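Local coordinates for ankyrin repeat domain protein (Legionella pneumophila subsp. pneumophila, PDB 6MCA) that is a Legionella effector with ankyrin repeats and a cysteine protease-like region that interacts with LARP7, a component of the host 7SK snRNP complex, at residues A250-P255 with L303-I308; C269-H274 with Q353-V358. One frame throughout, in Å; residues are numbered along the deposited sequence.

Interaction 1. Residues A250-P255 with L303-I308; sequences ALLKAP and LTINFI
Leu252 carries nearly the whole contact, pushing its isobutyl group against the first turn of helix 305-312. It sits in a type I beta turn, Leu251 to Ala254, by which the chain leaves helix 242-251 for the five-stranded antiparallel sheet, and it illustrates how one branched side chain can join a turn to a helix N-terminus. CD1 lies anti to CA (chi2 -178°), which carries that methyl toward the helix start. CD1 comes to rest over the face of the peptide group linking Thr304 and Ile305, 3.4 Å from Thr304 C. Its apolar neighbour there is Ile305, whose CD1 lies 3.7 Å from Leu252 CD1; the CB of Ile305 is not aimed across the contact, but CG1 beside the backbone N (chi1 -63°) and a bent end (chi2 -60°) bring the terminal methyl in. Ile305 also rests on Phe245, Ile248 and Ala249 of helix 242-251. The other branch, CD2, takes the Ile308 side: it lies 3.7 Å from Ile308 CG1, and the two side chains run alongside each other, pointing opposite ways. Leu303 adds a looser contact, its O 3.9 Å from Leu252 CD1 and its CG 4.3 Å from Leu252 CD2. No hydrogen bond links the two segments. Thr304 N-caps the helix whose start Leu252 meets, Phe307 N donating weakly to Thr304 OG1 over 3.5 Å.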
ATOM      1  N   ALA A 250      -0.923 -22.708 -11.217  1.00 33.38           N
ATOM      2  CA  ALA A 250      -2.308 -22.322 -11.463  1.00 36.31           C
ATOM      3  C   ALA A 250      -2.400 -20.884 -11.962  1.00 46.48           C
ATOM      4  O   ALA A 250      -3.125 -20.596 -12.922  1.00 45.55           O
ATOM      5  CB  ALA A 250      -3.139 -22.508 -10.194  1.00 32.29           C
ATOM      6  N   LEU A 251      -1.662 -19.968 -11.327  1.00 39.90           N
ATOM      7  CA  LEU A 251      -1.735 -18.557 -11.705  1.00 34.15           C
ATOM      8  C   LEU A 251      -1.072 -18.273 -13.047  1.00 35.89           C
ATOM      9  O   LEU A 251      -1.433 -17.297 -13.718  1.00 42.65           O
ATOM     10  CB  LEU A 251      -1.108 -17.682 -10.625  1.00 33.62           C
ATOM     11  CG  LEU A 251      -1.679 -17.907  -9.226  1.00 49.37           C
ATOM     12  CD1 LEU A 251      -0.687 -17.527  -8.136  1.00 40.77           C
ATOM     13  CD2 LEU A 251      -2.969 -17.119  -9.100  1.00 52.85           C
ATOM     14  N   LEU A 252      -0.103 -19.096 -13.458  1.00 39.83           N
ATOM     15  CA  LEU A 252       0.469 -18.943 -14.790  1.00 33.67           C
ATOM     16  C   LEU A 252      -0.544 -19.211 -15.893  1.00 45.47           C
ATOM     17  O   LEU A 252      -0.287 -18.849 -17.045  1.00 49.88           O
ATOM     18  CB  LEU A 252       1.671 -19.868 -14.960  1.00 43.26           C
ATOM     19  CG  LEU A 252       3.025 -19.292 -14.552  1.00 36.42           C
ATOM     20  CD1 LEU A 252       4.127 -20.301 -14.820  1.00 46.06           C
ATOM     21  CD2 LEU A 252       3.287 -17.993 -15.294  1.00 41.47           C
ATOM     22  N   LYS A 253      -1.677 -19.838 -15.573  1.00 39.75           N
ATOM     23  CA  LYS A 253      -2.743 -20.064 -16.536  1.00 38.90           C
ATOM     24  C   LYS A 253      -3.810 -18.976 -16.503  1.00 28.14           C
ATOM     25  O   LYS A 253      -4.725 -19.003 -17.333  1.00 38.72           O
ATOM     26  CB  LYS A 253      -3.396 -21.428 -16.289  1.00 37.78           C
ATOM     27  CG  LYS A 253      -2.480 -22.608 -16.560  1.00 47.21           C
ATOM     28  CD  LYS A 253      -3.092 -23.909 -16.071  1.00 59.23           C
ATOM     29  CE  LYS A 253      -2.238 -25.102 -16.471  1.00 77.82           C
ATOM     30  NZ  LYS A 253      -2.760 -26.377 -15.908  1.00 79.63           N
ATOM     31  N   ALA A 254      -3.719 -18.035 -15.567  1.00 31.24           N
ATOM     32  CA  ALA A 254      -4.674 -16.943 -15.507  1.00 25.31           C
ATOM     33  C   ALA A 254      -4.522 -16.041 -16.732  1.00 34.88           C
ATOM     34  O   ALA A 254      -3.429 -15.920 -17.293  1.00 33.30           O
ATOM     35  CB  ALA A 254      -4.473 -16.131 -14.230  1.00 20.45           C
ATOM     36  N   PRO A 255      -5.608 -15.399 -17.172  1.00 34.39           N
ATOM     37  CA  PRO A 255      -5.497 -14.540 -18.363  1.00 31.75           C
ATOM     38  C   PRO A 255      -4.608 -13.328 -18.147  1.00 34.55           C
ATOM     39  O   PRO A 255      -3.859 -12.948 -19.055  1.00 34.08           O
ATOM     40  CB  PRO A 255      -6.952 -14.144 -18.644  1.00 27.04           C
ATOM     41  CG  PRO A 255      -7.634 -14.260 -17.322  1.00 30.40           C
ATOM     42  CD  PRO A 255      -6.982 -15.430 -16.640  1.00 33.25           C
ATOM     43  N   LEU A 303       8.023 -18.712 -20.294  1.00 21.26           N
ATOM     44  CA  LEU A 303       7.268 -18.151 -19.174  1.00 42.09           C
ATOM     45  C   LEU A 303       6.778 -19.307 -18.304  1.00 37.43           C
ATOM     46  O   LEU A 303       5.625 -19.739 -18.369  1.00 28.69           O
ATOM     47  CB  LEU A 303       6.121 -17.291 -19.693  1.00 23.14           C
ATOM     48  CG  LEU A 303       5.314 -16.419 -18.732  1.00 33.68           C
ATOM     49  CD1 LEU A 303       6.218 -15.701 -17.759  1.00 37.71           C
ATOM     50  CD2 LEU A 303       4.490 -15.415 -19.518  1.00 40.41           C
ATOM     51  N   THR A 304       7.682 -19.812 -17.471  1.00 28.30           N
ATOM     52  CA  THR A 304       7.476 -21.037 -16.710  1.00 44.84           C
ATOM     53  C   THR A 304       7.487 -20.751 -15.211  1.00 45.14           C
ATOM     54  O   THR A 304       7.576 -19.603 -14.767  1.00 29.73           O
ATOM     55  CB  THR A 304       8.548 -22.075 -17.049  1.00 40.43           C
ATOM     56  OG1 THR A 304       9.841 -21.546 -16.729  1.00 36.25           O
ATOM     57  CG2 THR A 304       8.502 -22.429 -18.521  1.00 25.34           C
ATOM     58  N   ILE A 305       7.389 -21.834 -14.433  1.00 42.20           N
ATOM     59  CA  ILE A 305       7.488 -21.734 -12.978  1.00 31.53           C
ATOM     60  C   ILE A 305       8.838 -21.160 -12.578  1.00 29.84           C
ATOM     61  O   ILE A 305       8.930 -20.276 -11.718  1.00 32.10           O
ATOM     62  CB  ILE A 305       7.258 -23.111 -12.330  1.00 49.02           C
ATOM     63  CG1 ILE A 305       5.846 -23.602 -12.619  1.00 40.24           C
ATOM     64  CG2 ILE A 305       7.489 -23.041 -10.829  1.00 40.89           C
ATOM     65  CD1 ILE A 305       4.807 -22.677 -12.095  1.00 57.53           C
ATOM     66  N   ASN A 306       9.909 -21.667 -13.193  1.00 33.46           N
ATOM     67  CA  ASN A 306      11.247 -21.187 -12.871  1.00 28.79           C
ATOM     68  C   ASN A 306      11.408 -19.713 -13.214  1.00 31.64           C
ATOM     69  O   ASN A 306      12.114 -18.985 -12.506  1.00 30.94           O
ATOM     70  CB  ASN A 306      12.290 -22.028 -13.605  1.00 50.06           C
ATOM     71  CG  ASN A 306      12.051 -23.516 -13.442  1.00 53.32           C
ATOM     72  OD1 ASN A 306      11.177 -24.090 -14.091  1.00 52.45           O
ATOM     73  ND2 ASN A 306      12.826 -24.148 -12.568  1.00 54.89           N
ATOM     74  N   PHE A 307      10.753 -19.252 -14.282  1.00 38.82           N
ATOM     75  CA  PHE A 307      10.783 -17.830 -14.605  1.00 33.34           C
ATOM     76  C   PHE A 307      10.140 -17.007 -13.496  1.00 30.72           C
ATOM     77  O   PHE A 307      10.706 -16.003 -13.049  1.00 28.89           O
ATOM     78  CB  PHE A 307      10.082 -17.573 -15.940  1.00 36.72           C
ATOM     79  CG  PHE A 307      10.075 -16.126 -16.351  1.00 39.24           C
ATOM     80  CD1 PHE A 307       9.055 -15.278 -15.946  1.00 29.77           C
ATOM     81  CD2 PHE A 307      11.091 -15.611 -17.140  1.00 35.33           C
ATOM     82  CE1 PHE A 307       9.047 -13.948 -16.320  1.00 36.19           C
ATOM     83  CE2 PHE A 307      11.088 -14.279 -17.517  1.00 42.67           C
ATOM     84  CZ  PHE A 307      10.064 -13.447 -17.106  1.00 39.10           C
ATOM     85  N   ILE A 308       8.952 -17.414 -13.044  1.00 26.16           N
ATOM     86  CA  ILE A 308       8.266 -16.673 -11.988  1.00 32.74           C
ATOM     87  C   ILE A 308       9.083 -16.698 -10.703  1.00 26.01           C
ATOM     88  O   ILE A 308       9.126 -15.713  -9.956  1.00 27.36           O
ATOM     89  CB  ILE A 308       6.848 -17.234 -11.772  1.00 32.64           C
ATOM     90  CG1 ILE A 308       6.016 -17.086 -13.046  1.00 26.62           C
ATOM     91  CG2 ILE A 308       6.163 -16.528 -10.612  1.00 24.94           C
ATOM     92  CD1 ILE A 308       5.703 -15.650 -13.406  1.00 24.49           C
TER

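Interaction 2. Residues C269-H274 with Q353-V358; sequences CFVRYH and QAVVPV
Val355 meets Cys269 and Val271 with one methyl each, and these apolar touches are the closest approaches of the contact. Its CG2 lies 3.6 Å from Cys269 CB and 3.8 Å from Cys269 SG, the sulfur being brought alongside by a chi1 of -71°. Its CG1, anti to the backbone N (chi1 166°), turns the other way along the strand and stands 4.0 Å from Val271 CG2, the two side chains meeting at a slant. All three residues are buried. The example is that of a helix laid against an antiparallel sheet: Cys269 and Val271, two apart on strand 266-273, face helix 355-364, while Phe270 between them points to the other side, meeting Phe311 edge-to-face. One turn further along the helix, Val358 approaches the strand more loosely and leans on Ala278 and Ile280 of the adjoining strand 276-280, and Val355 itself also touches Ile258 on the other flanking strand. No hydrogen bond joins strand to helix; at the end of the strand Arg272 NE donates to His274 O over 2.7 Å, almost straight at 176°, with the oxygen at the guanidinium edge and the bond falling on a carbonyl lone pair. His274 CD2, for its part, lies over the rim of one face of the Tyr273 ring.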
ATOM      1  N   CYS A 269       6.591  -2.155 -12.531  1.00 23.60           N
ATOM      2  CA  CYS A 269       5.476  -3.078 -12.685  1.00 22.50           C
ATOM      3  C   CYS A 269       5.500  -3.736 -14.055  1.00 21.36           C
ATOM      4  O   CYS A 269       5.871  -3.113 -15.051  1.00 32.40           O
ATOM      5  CB  CYS A 269       4.143  -2.363 -12.461  1.00 38.00           C
ATOM      6  SG  CYS A 269       3.861  -1.906 -10.734  1.00 40.69           S
ATOM      7  N   PHE A 270       5.112  -5.005 -14.098  1.00 21.97           N
ATOM      8  CA  PHE A 270       4.971  -5.732 -15.346  1.00 18.81           C
ATOM      9  C   PHE A 270       3.571  -6.315 -15.421  1.00 29.20           C
ATOM     10  O   PHE A 270       3.003  -6.725 -14.405  1.00 30.34           O
ATOM     11  CB  PHE A 270       6.019  -6.840 -15.467  1.00 21.29           C
ATOM     12  CG  PHE A 270       7.433  -6.334 -15.494  1.00 22.41           C
ATOM     13  CD1 PHE A 270       8.109  -6.062 -14.317  1.00 24.09           C
ATOM     14  CD2 PHE A 270       8.084  -6.124 -16.698  1.00 18.08           C
ATOM     15  CE1 PHE A 270       9.411  -5.600 -14.339  1.00 27.93           C
ATOM     16  CE2 PHE A 270       9.386  -5.662 -16.728  1.00 20.57           C
ATOM     17  CZ  PHE A 270      10.050  -5.399 -15.547  1.00 23.64           C
ATOM     18  N   VAL A 271       3.009  -6.331 -16.622  1.00 25.08           N
ATOM     19  CA  VAL A 271       1.673  -6.864 -16.850  1.00 20.76           C
ATOM     20  C   VAL A 271       1.744  -7.877 -17.981  1.00 24.34           C
ATOM     21  O   VAL A 271       2.242  -7.569 -19.066  1.00 26.48           O
ATOM     22  CB  VAL A 271       0.653  -5.757 -17.183  1.00 25.90           C
ATOM     23  CG1 VAL A 271      -0.721  -6.364 -17.406  1.00 21.70           C
ATOM     24  CG2 VAL A 271       0.603  -4.722 -16.071  1.00 20.72           C
ATOM     25  N   ARG A 272       1.252  -9.082 -17.725  1.00 22.41           N
ATOM     26  CA  ARG A 272       1.121 -10.115 -18.741  1.00 22.33           C
ATOM     27  C   ARG A 272      -0.357 -10.309 -19.041  1.00 24.46           C
ATOM     28  O   ARG A 272      -1.159 -10.492 -18.121  1.00 26.16           O
ATOM     29  CB  ARG A 272       1.757 -11.427 -18.272  1.00 22.31           C
ATOM     30  CG  ARG A 272       1.848 -12.514 -19.337  1.00 24.55           C
ATOM     31  CD  ARG A 272       0.615 -13.414 -19.346  1.00 24.59           C
ATOM     32  NE  ARG A 272       0.698 -14.428 -20.390  1.00 30.82           N
ATOM     33  CZ  ARG A 272       1.028 -15.696 -20.173  1.00 45.66           C
ATOM     34  NH1 ARG A 272       1.297 -16.112 -18.943  1.00 36.79           N
ATOM     35  NH2 ARG A 272       1.085 -16.550 -21.187  1.00 45.43           N
ATOM     36  N   TYR A 273      -0.719 -10.253 -20.318  1.00 28.15           N
ATOM     37  CA  TYR A 273      -2.085 -10.542 -20.747  1.00 23.53           C
ATOM     38  C   TYR A 273      -2.002 -11.342 -22.036  1.00 17.78           C
ATOM     39  O   TYR A 273      -1.714 -10.779 -23.097  1.00 25.67           O
ATOM     40  CB  TYR A 273      -2.904  -9.269 -20.946  1.00 23.02           C
ATOM     41  CG  TYR A 273      -4.332  -9.547 -21.360  1.00 32.70           C
ATOM     42  CD1 TYR A 273      -5.250 -10.059 -20.451  1.00 32.55           C
ATOM     43  CD2 TYR A 273      -4.760  -9.307 -22.659  1.00 37.26           C
ATOM     44  CE1 TYR A 273      -6.555 -10.321 -20.823  1.00 30.38           C
ATOM     45  CE2 TYR A 273      -6.065  -9.566 -23.041  1.00 28.13           C
ATOM     46  CZ  TYR A 273      -6.957 -10.073 -22.119  1.00 45.05           C
ATOM     47  OH  TYR A 273      -8.256 -10.332 -22.492  1.00 39.00           O
ATOM     48  N   HIS A 274      -2.257 -12.648 -21.939  1.00 30.38           N
ATOM     49  CA  HIS A 274      -2.133 -13.560 -23.069  1.00 32.60           C
ATOM     50  C   HIS A 274      -0.742 -13.454 -23.682  1.00 31.58           C
ATOM     51  O   HIS A 274       0.258 -13.701 -22.999  1.00 25.74           O
ATOM     52  CB  HIS A 274      -3.224 -13.284 -24.106  1.00 31.29           C
ATOM     53  CG  HIS A 274      -4.614 -13.464 -23.579  1.00 40.61           C
ATOM     54  ND1 HIS A 274      -4.928 -14.390 -22.608  1.00 56.85           N
ATOM     55  CD2 HIS A 274      -5.774 -12.836 -23.887  1.00 49.82           C
ATOM     56  CE1 HIS A 274      -6.220 -14.325 -22.340  1.00 43.66           C
ATOM     57  NE2 HIS A 274      -6.756 -13.389 -23.103  1.00 47.18           N
ATOM     58  N   GLN A 353      -0.001   2.612  -9.861  1.00 19.89           N
ATOM     59  CA  GLN A 353      -1.226   3.231 -10.363  1.00 17.70           C
ATOM     60  C   GLN A 353      -1.364   3.048 -11.869  1.00 28.39           C
ATOM     61  O   GLN A 353      -2.460   2.775 -12.372  1.00 22.19           O
ATOM     62  CB  GLN A 353      -1.267   4.723 -10.019  1.00 23.53           C
ATOM     63  CG  GLN A 353      -1.122   5.066  -8.547  1.00 31.06           C
ATOM     64  CD  GLN A 353      -1.956   4.179  -7.648  1.00 31.84           C
ATOM     65  OE1 GLN A 353      -3.185   4.179  -7.721  1.00 34.03           O
ATOM     66  NE2 GLN A 353      -1.289   3.420  -6.788  1.00 23.04           N
ATOM     67  N   ALA A 354      -0.259   3.191 -12.606  1.00 23.97           N
ATOM     68  CA  ALA A 354      -0.304   3.105 -14.061  1.00 17.98           C
ATOM     69  C   ALA A 354      -0.682   1.721 -14.568  1.00 17.64           C
ATOM     70  O   ALA A 354      -0.944   1.575 -15.766  1.00 20.21           O
ATOM     71  CB  ALA A 354       1.043   3.520 -14.654  1.00 23.81           C
ATOM     72  N   VAL A 355      -0.718   0.708 -13.698  1.00 20.12           N
ATOM     73  CA  VAL A 355      -1.090  -0.637 -14.128  1.00 16.83           C
ATOM     74  C   VAL A 355      -2.513  -0.662 -14.675  1.00 23.97           C
ATOM     75  O   VAL A 355      -2.812  -1.414 -15.612  1.00 25.39           O
ATOM     76  CB  VAL A 355      -0.911  -1.630 -12.961  1.00 28.82           C
ATOM     77  CG1 VAL A 355      -1.609  -2.950 -13.253  1.00 16.14           C
ATOM     78  CG2 VAL A 355       0.565  -1.860 -12.683  1.00 20.28           C
ATOM     79  N   VAL A 356      -3.398   0.167 -14.129  1.00 19.93           N
ATOM     80  CA  VAL A 356      -4.813   0.151 -14.499  1.00 24.46           C
ATOM     81  C   VAL A 356      -4.990   0.534 -15.968  1.00 22.25           C
ATOM     82  O   VAL A 356      -5.547  -0.270 -16.735  1.00 23.98           O
ATOM     83  CB  VAL A 356      -5.641   1.054 -13.565  1.00 30.13           C
ATOM     84  CG1 VAL A 356      -7.070   1.176 -14.069  1.00 26.13           C
ATOM     85  CG2 VAL A 356      -5.611   0.518 -12.140  1.00 17.83           C
ATOM     86  N   PRO A 357      -4.541   1.713 -16.428  1.00 16.76           N
ATOM     87  CA  PRO A 357      -4.720   2.026 -17.855  1.00 19.23           C
ATOM     88  C   PRO A 357      -3.949   1.096 -18.773  1.00 19.69           C
ATOM     89  O   PRO A 357      -4.435   0.776 -19.865  1.00 25.59           O
ATOM     90  CB  PRO A 357      -4.221   3.474 -17.968  1.00 20.32           C
ATOM     91  CG  PRO A 357      -3.290   3.640 -16.837  1.00 23.20           C
ATOM     92  CD  PRO A 357      -3.852   2.813 -15.724  1.00 17.15           C
ATOM     93  N   VAL A 358      -2.771   0.634 -18.354  1.00 24.57           N
ATOM     94  CA  VAL A 358      -1.984  -0.266 -19.192  1.00 17.16           C
ATOM     95  C   VAL A 358      -2.704  -1.597 -19.370  1.00 19.40           C
ATOM     96  O   VAL A 358      -2.822  -2.112 -20.489  1.00 24.88           O
ATOM     97  CB  VAL A 358      -0.577  -0.457 -18.599  1.00 22.67           C
ATOM     98  CG1 VAL A 358       0.193  -1.504 -19.385  1.00 16.89           C
ATOM     99  CG2 VAL A 358       0.170   0.862 -18.595  1.00 20.35           C
TER

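Followed from the N terminus, the chain runs through helix 242-251 into 250-255. Next come strand residues 269-274, then 303-308, then 353-358, so the two contacts cross instead of nesting. Interaction 1 closes a loop of 47 residues, more than half of them strand, and ties the turn between helix 242-251 and strand 256-263 to the start of helix 305-312. Interaction 2 closes a longer loop of 78 residues and fastens helix 355-364 to strand 266-273. Their centres are about 16 Å apart, and they meet where Leu303 CD2 packs 3.3 Å from Arg272 NH1. Pro255 also packs against Tyr273 and His274.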